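Local coordinates for protein dipeptidase AC. Metallo peptidase. MEROPS family M19 (Rhodobacter sphaeroides, PDB 3LY0) that probably hydrolyses dipeptides as a zinc-dependent metallodipeptidase and is seen here with a phosphinate mimic of L-Ala-D-Ala, at residues A[56-61]-A[164-169]; A[149-154]-A[199-204]. All coordinates share one frame; numbering follows the deposited sequence.

Contact 1 (A[56-61]-A[164-169]); sequences AIYVPS and PVWSRP. With LY0 ((2R)-3-[(R)-[(1R)-1-aminoethyl](hydroxy)phosphoryl]-2-methylpropanoic acid), chain C.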
# COMPACT_ATOMS: atom_id res chain seq x y z
N ALA A 56 -6.76 -2.06 -0.83
CA ALA A 56 -6.40 -2.16 -2.23
C ALA A 56 -7.30 -3.08 -3.02
O ALA A 56 -7.59 -4.21 -2.60
CB ALA A 56 -4.95 -2.61 -2.36
N ILE A 57 -7.71 -2.58 -4.18
CA ILE A 57 -8.30 -3.38 -5.24
C ILE A 57 -7.15 -3.69 -6.19
O ILE A 57 -6.61 -2.79 -6.83
CB ILE A 57 -9.38 -2.58 -5.98
CG1 ILE A 57 -10.56 -2.29 -5.03
CG2 ILE A 57 -9.83 -3.30 -7.25
CD1 ILE A 57 -11.49 -1.22 -5.54
N TYR A 58 -6.76 -4.96 -6.26
CA TYR A 58 -5.62 -5.39 -7.05
C TYR A 58 -6.04 -6.61 -7.85
O TYR A 58 -6.60 -7.54 -7.30
CB TYR A 58 -4.43 -5.71 -6.13
CG TYR A 58 -3.59 -6.90 -6.54
CD1 TYR A 58 -2.65 -6.80 -7.56
CD2 TYR A 58 -3.74 -8.12 -5.90
CE1 TYR A 58 -1.89 -7.90 -7.94
CE2 TYR A 58 -2.98 -9.21 -6.25
CZ TYR A 58 -2.06 -9.10 -7.27
OH TYR A 58 -1.31 -10.21 -7.61
N VAL A 59 -5.80 -6.57 -9.16
CA VAL A 59 -6.23 -7.64 -10.06
C VAL A 59 -5.08 -8.64 -10.25
O VAL A 59 -4.05 -8.29 -10.81
CB VAL A 59 -6.66 -7.07 -11.43
CG1 VAL A 59 -7.02 -8.20 -12.40
CG2 VAL A 59 -7.82 -6.11 -11.26
N PRO A 60 -5.26 -9.88 -9.76
CA PRO A 60 -4.16 -10.85 -9.92
C PRO A 60 -4.00 -11.36 -11.34
O PRO A 60 -4.97 -11.48 -12.08
CB PRO A 60 -4.60 -12.02 -9.02
CG PRO A 60 -5.66 -11.45 -8.11
CD PRO A 60 -6.34 -10.38 -8.90
N SER A 61 -2.75 -11.67 -11.70
CA SER A 61 -2.44 -12.35 -12.96
C SER A 61 -2.70 -13.85 -12.82
O SER A 61 -2.80 -14.36 -11.70
CB SER A 61 -0.97 -12.12 -13.32
OG SER A 61 -0.76 -10.82 -13.82
N PRO A 164 -0.92 3.85 -10.60
CA PRO A 164 -1.11 3.57 -12.03
C PRO A 164 -0.70 2.16 -12.44
O PRO A 164 -1.29 1.59 -13.36
CB PRO A 164 -0.20 4.61 -12.70
CG PRO A 164 -0.18 5.75 -11.74
CD PRO A 164 -0.22 5.12 -10.36
N VAL A 165 0.32 1.61 -11.78
CA VAL A 165 0.75 0.26 -12.09
C VAL A 165 0.97 -0.60 -10.86
O VAL A 165 1.27 -0.10 -9.77
CB VAL A 165 2.07 0.25 -12.91
CG1 VAL A 165 1.93 1.10 -14.17
CG2 VAL A 165 3.26 0.71 -12.05
N TRP A 166 0.81 -1.91 -11.05
CA TRP A 166 1.34 -2.91 -10.15
C TRP A 166 2.67 -3.32 -10.80
O TRP A 166 3.19 -2.59 -11.65
CB TRP A 166 0.34 -4.07 -10.00
CG TRP A 166 0.79 -5.10 -9.04
CD1 TRP A 166 0.98 -4.94 -7.69
CD2 TRP A 166 1.13 -6.46 -9.33
NE1 TRP A 166 1.42 -6.11 -7.13
CE2 TRP A 166 1.54 -7.06 -8.12
CE3 TRP A 166 1.16 -7.22 -10.50
CZ2 TRP A 166 1.94 -8.39 -8.04
CZ3 TRP A 166 1.58 -8.55 -10.42
CH2 TRP A 166 1.96 -9.12 -9.20
N SER A 167 3.23 -4.47 -10.41
CA SER A 167 4.48 -4.93 -11.02
C SER A 167 4.16 -5.68 -12.32
O SER A 167 4.36 -6.90 -12.43
CB SER A 167 5.27 -5.77 -10.03
OG SER A 167 5.92 -4.94 -9.07
N ARG A 168 3.66 -4.93 -13.31
CA ARG A 168 3.08 -5.50 -14.52
C ARG A 168 2.74 -4.33 -15.44
O ARG A 168 2.31 -3.29 -14.96
CB ARG A 168 1.81 -6.27 -14.14
CG ARG A 168 1.03 -6.88 -15.30
CD ARG A 168 -0.16 -7.68 -14.76
NE ARG A 168 -1.04 -6.83 -13.97
CZ ARG A 168 -1.73 -7.23 -12.90
NH1 ARG A 168 -1.67 -8.48 -12.48
NH2 ARG A 168 -2.50 -6.35 -12.26
N PRO A 169 2.98 -4.48 -16.76
CA PRO A 169 2.74 -3.34 -17.65
C PRO A 169 1.25 -2.98 -17.75
O PRO A 169 0.41 -3.87 -17.68
CB PRO A 169 3.25 -3.85 -19.00
CG PRO A 169 3.16 -5.34 -18.91
CD PRO A 169 3.52 -5.65 -17.48
P LY0 C . 1.34 -6.57 -3.15
C1 LY0 C . 0.32 -8.81 -4.47
N1 LY0 C . -1.21 -6.94 -3.91
C2 LY0 C . -0.04 -7.71 -3.50
C4 LY0 C . 2.68 -7.45 -2.26
C5 LY0 C . 4.07 -7.25 -2.81
C6 LY0 C . 4.38 -5.81 -3.09
C7 LY0 C . 5.15 -8.00 -2.07
O31 LY0 C . 0.75 -5.46 -2.33
O32 LY0 C . 1.85 -5.97 -4.50
O61 LY0 C . 5.46 -5.50 -3.84
O62 LY0 C . 3.65 -4.89 -2.67

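Contact 2 (A[149-154]-A[199-204]); sequences DALHLF and AECNRL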
# COMPACT_ATOMS: atom_id res chain seq x y z
N ASP A 149 -12.47 7.14 -19.01
CA ASP A 149 -13.88 7.24 -18.65
C ASP A 149 -14.18 6.56 -17.33
O ASP A 149 -14.97 7.07 -16.52
CB ASP A 149 -14.77 6.63 -19.73
CG ASP A 149 -15.06 7.58 -20.86
OD1 ASP A 149 -14.58 8.73 -20.83
OD2 ASP A 149 -15.80 7.16 -21.77
N ALA A 150 -13.57 5.40 -17.10
CA ALA A 150 -13.85 4.65 -15.88
C ALA A 150 -13.22 5.28 -14.64
O ALA A 150 -13.63 4.98 -13.53
CB ALA A 150 -13.43 3.20 -16.01
N LEU A 151 -12.22 6.15 -14.82
CA LEU A 151 -11.69 6.89 -13.69
C LEU A 151 -12.79 7.72 -13.04
O LEU A 151 -12.91 7.76 -11.82
CB LEU A 151 -10.51 7.78 -14.11
CG LEU A 151 -9.79 8.51 -12.98
CD1 LEU A 151 -9.01 7.51 -12.15
CD2 LEU A 151 -8.85 9.58 -13.55
N HIS A 152 -13.61 8.36 -13.86
CA HIS A 152 -14.70 9.16 -13.33
C HIS A 152 -15.76 8.29 -12.68
O HIS A 152 -16.30 8.65 -11.63
CB HIS A 152 -15.29 10.04 -14.44
CG HIS A 152 -14.29 10.98 -15.03
ND1 HIS A 152 -14.07 12.23 -14.51
CD2 HIS A 152 -13.43 10.83 -16.06
CE1 HIS A 152 -13.12 12.82 -15.21
NE2 HIS A 152 -12.72 12.00 -16.16
N LEU A 153 -16.05 7.14 -13.28
CA LEU A 153 -16.99 6.20 -12.68
C LEU A 153 -16.51 5.73 -11.31
O LEU A 153 -17.26 5.81 -10.33
CB LEU A 153 -17.20 4.99 -13.59
CG LEU A 153 -17.94 5.26 -14.89
CD1 LEU A 153 -17.98 3.98 -15.70
CD2 LEU A 153 -19.35 5.74 -14.61
N PHE A 154 -15.27 5.25 -11.23
CA PHE A 154 -14.77 4.75 -9.96
C PHE A 154 -14.70 5.87 -8.92
O PHE A 154 -15.01 5.64 -7.76
CB PHE A 154 -13.41 4.05 -10.14
CG PHE A 154 -13.52 2.61 -10.55
CD1 PHE A 154 -13.78 1.63 -9.60
CD2 PHE A 154 -13.35 2.22 -11.87
CE1 PHE A 154 -13.89 0.29 -9.96
CE2 PHE A 154 -13.46 0.88 -12.25
CZ PHE A 154 -13.73 -0.08 -11.28
N ALA A 199 -2.70 13.90 -14.72
CA ALA A 199 -3.39 15.17 -14.76
C ALA A 199 -4.83 15.05 -14.25
O ALA A 199 -5.31 15.90 -13.51
CB ALA A 199 -3.37 15.74 -16.18
N GLU A 200 -5.51 13.97 -14.65
CA GLU A 200 -6.91 13.78 -14.28
C GLU A 200 -7.05 13.42 -12.81
O GLU A 200 -7.99 13.88 -12.14
CB GLU A 200 -7.57 12.73 -15.16
CG GLU A 200 -9.09 12.82 -15.17
CD GLU A 200 -9.57 14.12 -15.78
OE1 GLU A 200 -10.65 14.59 -15.38
OE2 GLU A 200 -8.86 14.66 -16.65
N CYS A 201 -6.12 12.63 -12.29
CA CYS A 201 -6.14 12.33 -10.86
C CYS A 201 -5.91 13.60 -10.04
O CYS A 201 -6.57 13.82 -9.02
CB CYS A 201 -5.12 11.26 -10.47
SG CYS A 201 -5.60 9.58 -10.96
N ASN A 202 -4.98 14.44 -10.49
CA ASN A 202 -4.78 15.73 -9.83
C ASN A 202 -6.07 16.56 -9.82
O ASN A 202 -6.43 17.16 -8.81
CB ASN A 202 -3.69 16.55 -10.51
CG ASN A 202 -2.26 16.06 -10.20
OD1 ASN A 202 -1.32 16.52 -10.84
ND2 ASN A 202 -2.10 15.17 -9.22
N ARG A 203 -6.76 16.60 -10.95
CA ARG A 203 -7.97 17.40 -11.05
C ARG A 203 -9.08 16.85 -10.16
O ARG A 203 -9.78 17.61 -9.49
CB ARG A 203 -8.45 17.48 -12.50
CG ARG A 203 -9.36 18.67 -12.76
CD ARG A 203 -9.85 18.70 -14.20
NE ARG A 203 -10.67 17.54 -14.51
CZ ARG A 203 -11.93 17.39 -14.10
NH1 ARG A 203 -12.61 16.30 -14.42
NH2 ARG A 203 -12.51 18.33 -13.37
N LEU A 204 -9.22 15.53 -10.14
CA LEU A 204 -10.22 14.87 -9.31
C LEU A 204 -9.82 14.74 -7.85
O LEU A 204 -10.63 14.31 -7.02
CB LEU A 204 -10.53 13.48 -9.87
CG LEU A 204 -11.26 13.49 -11.23
CD1 LEU A 204 -11.38 12.07 -11.77
CD2 LEU A 204 -12.62 14.15 -11.09

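Contact 1 (A[56-61]-A[164-169])
Y58 turns the edge of its ring toward a face of W166. CE1 of Y58 lies 3.5 Å from CE2 of W166, and the planes stand at 51°, an edge-to-face pair. CG of W166 is anti to the backbone N (chi1 -177°), which carries the indole across to the tyrosine. At the edge of the indole, in its plane, O32 of the phosphinate LY0 takes a fairly straight bond of 2.7 Å from NE1 of W166. The amine N1 of LY0 lies over one face of Y58, 3.4 Å from CD2. The hydroxyl of Y58 is hydrogen-bonded to ND1 of H65.

R168 ties segment 164-169 to 56-61 beside the rings. Its chain bends at chi3 (59°), which turns the guanidinium toward V59. NH1 and NH2 of R168 meet O of V59 end-on, both at 2.9 Å and in the carbonyl plane. NH1 of R168 also hydrogen-bonds OG of S61 at 2.8 Å. The same guanidinium has a salt bridge to E142, and CE3 of W166 lies over one of its faces, off-centre. Y58 and W166 line the ligand pocket beside the two-zinc site, at the C-terminal strand ends of the M19 TIM barrel.

Contact 2 (A[149-154]-A[199-204])
L151 points at helix 199-204 and is the main apolar bridge between the two helices. Its CG is anti to the backbone N (chi1 -175°), which sends both methyls across the gap. CD2 of L151 packs against CG of E200 at 3.6 Å and lies 4.2 Å from SG of C201. CD2 of L151 is also 4.0 Å from CD1 of L204, where the two leucine side chains lie alongside, pointing opposite ways. L162 of strand 159-163 touches both L151 and C201 and so closes the inner side.

H152 follows, on the partly exposed side. Its imidazole crosses E200 at about a right angle, with ring and carboxylate planes 54° apart. CE1 of H152 touches OE1 of E200 at 3.0 Å. NE2 of H152 is also near OE1 of E200, but the angle is too poor for a hydrogen bond. ND1 of H152 lies 3.8 Å from CD1 of L204. The guanidinium of R203 is nearly coplanar with the imidazole, and its NH1 stands at the ring edge, 3.6 Å from CE1 of H152.

E200 is held by its own helix. R203 grips OE1 of E200 side-on through NE and NH1, a salt bridge of 2.8 Å from NH1. An alanine at E200 is likely to leave the R203 guanidinium without its charge mate and open a gap beside CD2 of L151.

The axes of 149-154 and 199-204 come within 11.1 Å and run nearly parallel, at 25°. This is the packing of neighbouring outer helices in a TIM barrel, here over strand 159-163 and away from the active site.

From the N terminus the chain reaches 56-61 at the end of strand 50-57. It then runs through helix 89-109 and strand 132-139 to helix 149-157, where 149-154 lies. Strand 159-163 follows and leads straight into 164-169, which closes contact 1 over 102 intervening residues. After strand 179-180 the chain enters helix 192-204, and 199-204 closes contact 2 over 44. The two loops therefore cross, since each begins or ends within the other. Their centres are about 18 Å apart and they do not touch. Contact 1 joins loops at the ligand pocket, while contact 2 joins two outer helices. Strand 159-163 links them: its L162 packs against both helices of contact 2, and its end leads into 164-169.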